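PDB 6FOP: glycoside hydrolase family 81 from Clostridium thermocellum, which probably hydrolyses beta-1,3-glucans such as laminarin as a glucanase belonging to the cellulosome of this bacterium. Local coordinates for residues 322-327 / 354-359; 638-641 / 645-648; 579-584 / 650-655. All coordinates share one frame; numbering follows the deposited sequence.

Interaction 1. Residues 322-327 / 354-359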
loop_
_atom_site.group_PDB
_atom_site.type_symbol
_atom_site.label_atom_id
_atom_site.label_comp_id
_atom_site.label_asym_id
_atom_site.label_seq_id
_atom_site.Cartn_x
_atom_site.Cartn_y
_atom_site.Cartn_z
ATOM N N ARG A 322 12.824 -8.476 -34.688
ATOM C CA ARG A 322 13.598 -7.266 -34.911
ATOM C C ARG A 322 13.493 -6.288 -33.734
ATOM O O ARG A 322 14.506 -5.678 -33.333
ATOM C CB ARG A 322 13.166 -6.569 -36.214
ATOM C CG ARG A 322 13.831 -5.210 -36.421
ATOM C CD ARG A 322 13.617 -4.691 -37.827
ATOM N NE ARG A 322 12.220 -4.685 -38.236
ATOM C CZ ARG A 322 11.327 -3.752 -37.908
ATOM N NH1 ARG A 322 11.682 -2.711 -37.152
ATOM N NH2 ARG A 322 10.073 -3.873 -38.339
ATOM N N TYR A 323 12.299 -6.144 -33.174
ATOM C CA TYR A 323 12.161 -5.306 -31.988
ATOM C C TYR A 323 13.033 -5.796 -30.830
ATOM O O TYR A 323 13.630 -4.990 -30.121
ATOM C CB TYR A 323 10.685 -5.188 -31.531
ATOM C CG TYR A 323 9.703 -4.760 -32.592
ATOM C CD1 TYR A 323 10.081 -4.016 -33.691
ATOM C CD2 TYR A 323 8.365 -5.136 -32.506
ATOM C CE1 TYR A 323 9.155 -3.660 -34.668
ATOM C CE2 TYR A 323 7.443 -4.801 -33.463
ATOM C CZ TYR A 323 7.845 -4.099 -34.583
ATOM O OH TYR A 323 6.906 -3.765 -35.532
ATOM N N ILE A 324 13.115 -7.111 -30.674
ATOM C CA ILE A 324 13.997 -7.716 -29.668
ATOM C C ILE A 324 15.462 -7.369 -29.958
ATOM O O ILE A 324 16.189 -6.987 -29.057
ATOM C CB ILE A 324 13.738 -9.219 -29.545
ATOM C CG1 ILE A 324 12.414 -9.461 -28.806
ATOM C CG2 ILE A 324 14.896 -9.948 -28.875
ATOM C CD1 ILE A 324 12.424 -9.096 -27.319
ATOM N N ASN A 325 15.875 -7.476 -31.222
ATOM C CA ASN A 325 17.245 -7.087 -31.587
ATOM C C ASN A 325 17.520 -5.610 -31.355
ATOM O O ASN A 325 18.623 -5.243 -30.934
ATOM C CB ASN A 325 17.559 -7.476 -33.030
ATOM C CG ASN A 325 17.794 -8.965 -33.190
ATOM O OD1 ASN A 325 18.249 -9.645 -32.271
ATOM N ND2 ASN A 325 17.503 -9.473 -34.360
ATOM N N GLU A 326 16.533 -4.765 -31.633
ATOM C CA GLU A 326 16.694 -3.336 -31.406
ATOM C C GLU A 326 16.912 -3.080 -29.903
ATOM O O GLU A 326 17.790 -2.299 -29.531
ATOM C CB GLU A 326 15.479 -2.563 -31.967
ATOM C CG GLU A 326 15.446 -2.563 -33.500
ATOM C CD GLU A 326 14.155 -2.091 -34.149
ATOM O OE1 GLU A 326 13.179 -1.780 -33.443
ATOM O OE2 GLU A 326 14.115 -2.033 -35.425
ATOM N N LEU A 327 16.132 -3.738 -29.058
ATOM C CA LEU A 327 16.314 -3.593 -27.627
ATOM C C LEU A 327 17.648 -4.160 -27.166
ATOM O O LEU A 327 18.291 -3.591 -26.276
ATOM C CB LEU A 327 15.146 -4.245 -26.881
ATOM C CG LEU A 327 15.224 -4.162 -25.358
ATOM C CD1 LEU A 327 15.201 -2.732 -24.841
ATOM C CD2 LEU A 327 14.109 -4.980 -24.773
ATOM N N PRO A 354 11.663 -13.120 -21.745
ATOM C CA PRO A 354 10.921 -14.304 -22.195
ATOM C C PRO A 354 10.519 -14.241 -23.671
ATOM O O PRO A 354 10.340 -15.302 -24.305
ATOM C CB PRO A 354 9.687 -14.322 -21.292
ATOM C CG PRO A 354 9.585 -12.950 -20.764
ATOM C CD PRO A 354 10.977 -12.435 -20.645
ATOM N N ILE A 355 10.337 -13.027 -24.199
ATOM C CA ILE A 355 9.964 -12.872 -25.602
ATOM C C ILE A 355 11.148 -13.322 -26.473
ATOM O O ILE A 355 10.968 -14.056 -27.463
ATOM C CB ILE A 355 9.518 -11.433 -25.897
ATOM C CG1 ILE A 355 8.320 -11.064 -25.005
ATOM C CG2 ILE A 355 9.186 -11.255 -27.375
ATOM C CD1 ILE A 355 7.935 -9.601 -25.014
ATOM N N ALA A 356 12.356 -12.866 -26.130
ATOM C CA ALA A 356 13.553 -13.363 -26.810
ATOM C C ALA A 356 13.653 -14.892 -26.798
ATOM O O ALA A 356 13.970 -15.527 -27.829
ATOM C CB ALA A 356 14.817 -12.760 -26.233
ATOM N N GLU A 357 13.362 -15.494 -25.654
ATOM C CA GLU A 357 13.420 -16.944 -25.517
ATOM C C GLU A 357 12.373 -17.624 -26.397
ATOM O O GLU A 357 12.676 -18.603 -27.114
ATOM C CB GLU A 357 13.210 -17.360 -24.062
ATOM C CG GLU A 357 14.360 -16.949 -23.162
ATOM C CD GLU A 357 14.087 -17.075 -21.699
ATOM O OE1 GLU A 357 12.902 -17.044 -21.324
ATOM O OE2 GLU A 357 15.082 -17.153 -20.937
ATOM N N GLN A 358 11.162 -17.085 -26.416
ATOM C CA GLN A 358 10.069 -17.646 -27.258
ATOM C C GLN A 358 10.431 -17.631 -28.742
ATOM O O GLN A 358 10.042 -18.537 -29.488
ATOM C CB GLN A 358 8.772 -16.870 -27.051
ATOM C CG GLN A 358 8.156 -17.106 -25.680
ATOM C CD GLN A 358 7.031 -16.147 -25.352
ATOM O OE1 GLN A 358 6.669 -15.264 -26.124
ATOM N NE2 GLN A 358 6.485 -16.307 -24.169
ATOM N N LEU A 359 11.161 -16.596 -29.156
ATOM C CA LEU A 359 11.563 -16.463 -30.552
ATOM C C LEU A 359 12.782 -17.272 -30.918
ATOM O O LEU A 359 13.099 -17.366 -32.108
ATOM C CB LEU A 359 11.820 -14.995 -30.869
ATOM C CG LEU A 359 10.585 -14.101 -30.859
ATOM C CD1 LEU A 359 11.025 -12.658 -30.720
ATOM C CD2 LEU A 359 9.766 -14.255 -32.123
#
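I324 of helix 317-329 meets I355, A356 and L359 of helix 339-359, joining two consecutive helices of the (alpha/alpha)6 barrel expected for the catalytic domain of family 81. The short segments run largely antiparallel, with 132° between their directions and axes 10.2 Å apart at the closest point, and I324 makes all three contacts from its side. CG2 meets A356, while the CG1-CD1 arm lies between I355 and L359. CG2 stands anti to the backbone N, with I324 CG2 3.9 Å from A356 CB. CG1 lies beside that N and carries CD1 toward I355, where I324 CD1 comes within 3.9 Å of I355 CG2. The two isoleucines cross at a slant: the bent delta methyl of I324 (chi2 -69°) lies against the CG2 methyl of I355, and both residues bring apolar bulk close to the backbone in a buried place. A356 offers only a methyl, fitting the point where the backbones come nearest, 6.3 Å between the CA atoms of I324 and A356. A364 and F368 of helix 362-379 join the same apolar cluster.

The polar residues face other ways. R322 and E326, one helical turn apart, form a salt bridge: NH1 of R322 donates to OE2 of E326 at 3.1 Å, on the syn side but tilted out of the carboxylate plane, while E326 OE2 lies nearly in the guanidinium plane. The other terminal nitrogen, NH2, makes a salt bridge to E636. Q358 turns to the carbonyl of L309. At the partly exposed margin, L359 completes the apolar contact, its CD1 lying 4.0 Å from CG1 of I324.

Interaction 2. Residues 638-641 / 645-648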
loop_
_atom_site.group_PDB
_atom_site.type_symbol
_atom_site.label_atom_id
_atom_site.label_comp_id
_atom_site.label_asym_id
_atom_site.label_seq_id
_atom_site.Cartn_x
_atom_site.Cartn_y
_atom_site.Cartn_z
ATOM N N ILE A 638 5.875 5.020 -32.487
ATOM C CA ILE A 638 5.761 5.354 -31.073
ATOM C C ILE A 638 7.098 5.178 -30.394
ATOM O O ILE A 638 7.699 4.115 -30.492
ATOM C CB ILE A 638 4.693 4.477 -30.384
ATOM C CG1 ILE A 638 3.314 4.738 -30.987
ATOM C CG2 ILE A 638 4.661 4.742 -28.890
ATOM C CD1 ILE A 638 2.279 3.717 -30.609
ATOM N N VAL A 639 7.594 6.219 -29.747
ATOM C CA VAL A 639 8.830 6.106 -28.985
ATOM C C VAL A 639 8.441 5.540 -27.612
ATOM O O VAL A 639 7.641 6.150 -26.916
ATOM C CB VAL A 639 9.508 7.478 -28.827
ATOM C CG1 VAL A 639 10.753 7.361 -27.962
ATOM C CG2 VAL A 639 9.878 8.030 -30.207
ATOM N N PRO A 640 8.949 4.361 -27.236
ATOM C CA PRO A 640 8.529 3.751 -25.972
ATOM C C PRO A 640 8.721 4.640 -24.768
ATOM O O PRO A 640 9.723 5.359 -24.681
ATOM C CB PRO A 640 9.428 2.508 -25.862
ATOM C CG PRO A 640 9.699 2.148 -27.291
ATOM C CD PRO A 640 9.869 3.471 -27.974
ATOM N N GLU A 641 7.767 4.577 -23.848
ATOM C CA GLU A 641 8.006 5.033 -22.498
ATOM C C GLU A 641 9.303 4.370 -21.983
ATOM O O GLU A 641 9.638 3.243 -22.369
ATOM C CB GLU A 641 6.787 4.759 -21.616
ATOM C CG GLU A 641 6.842 5.440 -20.254
ATOM C CD GLU A 641 7.671 4.731 -19.209
ATOM O OE1 GLU A 641 7.793 3.497 -19.291
ATOM O OE2 GLU A 641 8.224 5.430 -18.317
ATOM N N SER A 645 9.251 -1.450 -23.959
ATOM C CA SER A 645 9.908 -1.751 -25.229
ATOM C C SER A 645 8.853 -2.002 -26.281
ATOM O O SER A 645 7.761 -2.480 -25.984
ATOM C CB SER A 645 10.826 -2.976 -25.091
ATOM O OG SER A 645 10.146 -4.180 -24.809
ATOM N N LYS A 646 9.214 -1.753 -27.540
ATOM C CA LYS A 646 8.329 -2.107 -28.632
ATOM C C LYS A 646 7.985 -3.601 -28.582
ATOM O O LYS A 646 6.834 -3.992 -28.791
ATOM C CB LYS A 646 8.956 -1.788 -29.992
ATOM C CG LYS A 646 9.225 -0.303 -30.198
ATOM C CD LYS A 646 9.809 0.033 -31.554
ATOM C CE LYS A 646 10.220 1.488 -31.565
ATOM N NZ LYS A 646 10.553 2.004 -32.921
ATOM N N ALA A 647 9.000 -4.439 -28.319
ATOM C CA ALA A 647 8.765 -5.878 -28.292
ATOM C C ALA A 647 7.711 -6.236 -27.247
ATOM O O ALA A 647 6.760 -6.961 -27.528
ATOM C CB ALA A 647 10.053 -6.615 -28.004
ATOM N N HIS A 648 7.880 -5.737 -26.023
ATOM C CA HIS A 648 6.944 -6.113 -24.951
ATOM C C HIS A 648 5.537 -5.535 -25.185
ATOM O O HIS A 648 4.539 -6.244 -24.981
ATOM C CB HIS A 648 7.505 -5.654 -23.616
ATOM C CG HIS A 648 6.615 -5.922 -22.452
ATOM N ND1 HIS A 648 6.004 -4.906 -21.759
ATOM C CD2 HIS A 648 6.168 -7.074 -21.907
ATOM C CE1 HIS A 648 5.284 -5.420 -20.785
ATOM N NE2 HIS A 648 5.364 -6.729 -20.848
HETATM O O HOH W 1 10.315 4.571 -31.965
#
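P640 and K646 supply most of the apolar contact between the loop 638-641 and the beginning of helix 646-659. The pyrrolidine ring lies across the aliphatic chain of the lysine: P640 CG is 3.8 Å from K646 CG, and further along P640 CD is 4.1 Å from K646 CE. Extended beyond CG, the lysine gives the ring a run of methylenes to rest on, while the rigid proline costs little entropy to hold there. On the S645 side of the ring, P640 CB is 4.3 Å from S645 CA.

The polar link between the segments goes through water. One molecule donates to the carbonyl O of I638 at 3.0 Å and accepts from NZ of K646 at 2.7 Å. The same ammonium group donates directly to the carbonyl O of E636, so the lysine reaches past the proline to hold E636 O directly and I638 O through the water.

Within the second segment, the hydroxyl of S645 turns back over the helix start (chi1 65°) and accepts from N of H648 at 3.0 Å, with an N-H...O angle of 159°. Serine suits this place because its short side chain can replace the carbonyl that a first-turn NH lacks. Together these features make a serine N-cap at the start of helix 646-659, with the incoming loop folded against its first turn.

Interaction 3. Residues 579-584 / 650-655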
loop_
_atom_site.group_PDB
_atom_site.type_symbol
_atom_site.label_atom_id
_atom_site.label_comp_id
_atom_site.label_asym_id
_atom_site.label_seq_id
_atom_site.Cartn_x
_atom_site.Cartn_y
_atom_site.Cartn_z
ATOM N N LEU A 579 1.495 1.678 -15.410
ATOM C CA LEU A 579 2.861 1.191 -15.608
ATOM C C LEU A 579 3.536 0.853 -14.268
ATOM O O LEU A 579 3.258 1.493 -13.230
ATOM C CB LEU A 579 3.659 2.181 -16.451
ATOM C CG LEU A 579 4.192 3.436 -15.781
ATOM C CD1 LEU A 579 5.514 3.175 -15.038
ATOM C CD2 LEU A 579 4.395 4.518 -16.840
ATOM N N PRO A 580 4.446 -0.117 -14.246
ATOM C CA PRO A 580 4.799 -0.965 -15.381
ATOM C C PRO A 580 3.728 -2.024 -15.628
ATOM O O PRO A 580 3.218 -2.639 -14.700
ATOM C CB PRO A 580 6.103 -1.614 -14.934
ATOM C CG PRO A 580 5.945 -1.720 -13.444
ATOM C CD PRO A 580 5.163 -0.506 -13.022
ATOM N N ILE A 581 3.429 -2.257 -16.897
ATOM C CA ILE A 581 2.496 -3.310 -17.259
ATOM C C ILE A 581 3.277 -4.623 -17.350
ATOM O O ILE A 581 4.151 -4.760 -18.195
ATOM C CB ILE A 581 1.709 -2.948 -18.544
ATOM C CG1 ILE A 581 0.911 -1.637 -18.326
ATOM C CG2 ILE A 581 0.754 -4.060 -18.912
ATOM C CD1 ILE A 581 0.164 -1.145 -19.552
ATOM N N THR A 582 2.959 -5.575 -16.467
ATOM C CA THR A 582 3.590 -6.895 -16.438
ATOM C C THR A 582 2.486 -7.932 -16.629
ATOM O O THR A 582 1.301 -7.597 -16.684
ATOM C CB THR A 582 4.347 -7.186 -15.123
ATOM O OG1 THR A 582 3.435 -7.556 -14.082
ATOM C CG2 THR A 582 5.222 -5.996 -14.687
ATOM N N ALA A 583 2.857 -9.203 -16.644
ATOM C CA ALA A 583 1.838 -10.250 -16.722
ATOM C C ALA A 583 1.088 -10.469 -15.411
ATOM O O ALA A 583 0.304 -11.409 -15.300
ATOM C CB ALA A 583 2.466 -11.548 -17.213
ATOM N N ALA A 584 1.352 -9.621 -14.429
ATOM C CA ALA A 584 0.524 -9.494 -13.235
ATOM C C ALA A 584 -0.451 -8.324 -13.333
ATOM O O ALA A 584 -1.170 -8.055 -12.376
ATOM C CB ALA A 584 1.407 -9.395 -12.002
ATOM N N TYR A 650 4.111 -4.708 -28.093
ATOM C CA TYR A 650 3.414 -5.355 -29.171
ATOM C C TYR A 650 3.085 -6.814 -28.888
ATOM O O TYR A 650 2.023 -7.290 -29.278
ATOM C CB TYR A 650 4.194 -5.191 -30.444
ATOM C CG TYR A 650 3.374 -5.368 -31.673
ATOM C CD1 TYR A 650 2.215 -4.629 -31.878
ATOM C CD2 TYR A 650 3.768 -6.267 -32.661
ATOM C CE1 TYR A 650 1.470 -4.780 -33.038
ATOM C CE2 TYR A 650 3.046 -6.405 -33.843
ATOM C CZ TYR A 650 1.884 -5.672 -34.010
ATOM O OH TYR A 650 1.129 -5.778 -35.144
ATOM N N HIS A 651 3.945 -7.489 -28.118
ATOM C CA HIS A 651 3.683 -8.863 -27.651
ATOM C C HIS A 651 2.448 -8.906 -26.744
ATOM O O HIS A 651 1.612 -9.800 -26.869
ATOM C CB HIS A 651 4.932 -9.352 -26.949
ATOM C CG HIS A 651 4.871 -10.745 -26.414
ATOM N ND1 HIS A 651 4.501 -11.027 -25.117
ATOM C CD2 HIS A 651 5.291 -11.920 -26.945
ATOM C CE1 HIS A 651 4.658 -12.312 -24.891
ATOM N NE2 HIS A 651 5.148 -12.876 -25.980
ATOM N N TRP A 652 2.317 -7.897 -25.864
ATOM C CA TRP A 652 1.170 -7.809 -24.967
ATOM C C TRP A 652 -0.118 -7.652 -25.774
ATOM O O TRP A 652 -1.093 -8.432 -25.631
ATOM C CB TRP A 652 1.365 -6.621 -24.040
ATOM C CG TRP A 652 0.190 -6.274 -23.183
ATOM C CD1 TRP A 652 -0.827 -5.415 -23.480
ATOM C CD2 TRP A 652 -0.046 -6.708 -21.841
ATOM N NE1 TRP A 652 -1.698 -5.315 -22.436
ATOM C CE2 TRP A 652 -1.245 -6.096 -21.412
ATOM C CE3 TRP A 652 0.617 -7.582 -20.973
ATOM C CZ2 TRP A 652 -1.773 -6.307 -20.145
ATOM C CZ3 TRP A 652 0.097 -7.781 -19.714
ATOM C CH2 TRP A 652 -1.099 -7.169 -19.322
ATOM N N ILE A 653 -0.133 -6.643 -26.637
ATOM C CA ILE A 653 -1.347 -6.329 -27.374
ATOM C C ILE A 653 -1.773 -7.502 -28.268
ATOM O O ILE A 653 -2.950 -7.889 -28.293
ATOM C CB ILE A 653 -1.146 -5.060 -28.221
ATOM C CG1 ILE A 653 -0.998 -3.827 -27.324
ATOM C CG2 ILE A 653 -2.313 -4.867 -29.172
ATOM C CD1 ILE A 653 -0.523 -2.587 -28.050
ATOM N N CYS A 654 -0.802 -8.080 -28.982
ATOM C CA CYS A 654 -1.122 -9.150 -29.946
ATOM C C CYS A 654 -1.489 -10.460 -29.248
ATOM O O CYS A 654 -2.279 -11.246 -29.774
ATOM C CB CYS A 654 0.029 -9.381 -30.901
ATOM S SG CYS A 654 0.294 -8.010 -32.051
ATOM N N ASN A 655 -0.930 -10.714 -28.042
ATOM C CA ASN A 655 -1.403 -11.859 -27.265
ATOM C C ASN A 655 -2.858 -11.675 -26.825
ATOM O O ASN A 655 -3.656 -12.617 -26.896
ATOM C CB ASN A 655 -0.498 -12.166 -26.086
ATOM C CG ASN A 655 0.574 -13.185 -26.446
ATOM O OD1 ASN A 655 0.266 -14.342 -26.741
ATOM N ND2 ASN A 655 1.828 -12.753 -26.448
#
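I581 is the first residue of the loop 579-584 to reach W652, the indole that meets this loop from helix 646-659. Its CG2 sits over one face of the six-membered ring, 3.6 Å from the centroid and only 11° off the ring normal, a CH-pi contact. This holds for the conformer described, one of two modelled. The two side chains cross at about a right angle; with CG2 anti to its own backbone N, the methyl points at the ring. A methyl is well matched to this face, being apolar yet slightly positive at its hydrogens.

T582 turns its CB away and presents backbone instead: its O lies 3.3 Å from CZ3 of W652, meeting the ring obliquely. The threonine hydroxyl is used inside the loop, where OG1 accepts from N of A584 at 3.0 Å, an ST turn that fixes the bend. A583 passes the indole edge, its CA 4.3 Å from CZ3 of W652 and near the ring plane; alanine adds little bulk beside that edge.

W652 reaches the loop because CG is anti to its backbone N (chi1 172°), and its NE1 donates to the carbonyl O of M620. That bond should limit swinging of the indole and satisfies its buried N-H. The contact is thus closed in by helices: M620 of helix 615-622 touches I581, N499 of helix 494-511 touches T582, and helix 646-659 brings the tryptophan, with L309 of a loop also against the indole.

How the interactions relate
Helix 646-659 ties the three together: its first turn belongs to interaction 2 and its next turns to interaction 3, while interaction 1 packs against it, I324 CD1 lying 3.5 Å from CB of A647. Interactions 1 and 3 are also joined by a polar link, a probable hydrogen bond of 2.8 Å between OE1 of Q358 and NE2 of H651. Both are buried, but one joins helix to helix through aliphatic branches and the other joins loop to helix through an aromatic face and backbone carbonyl. Interaction 2 is only partly buried and mixes proline and lysine methylenes with a water bridge. It is also the most local, with three residues between its segments, whereas interaction 3 joins parts 66 residues apart.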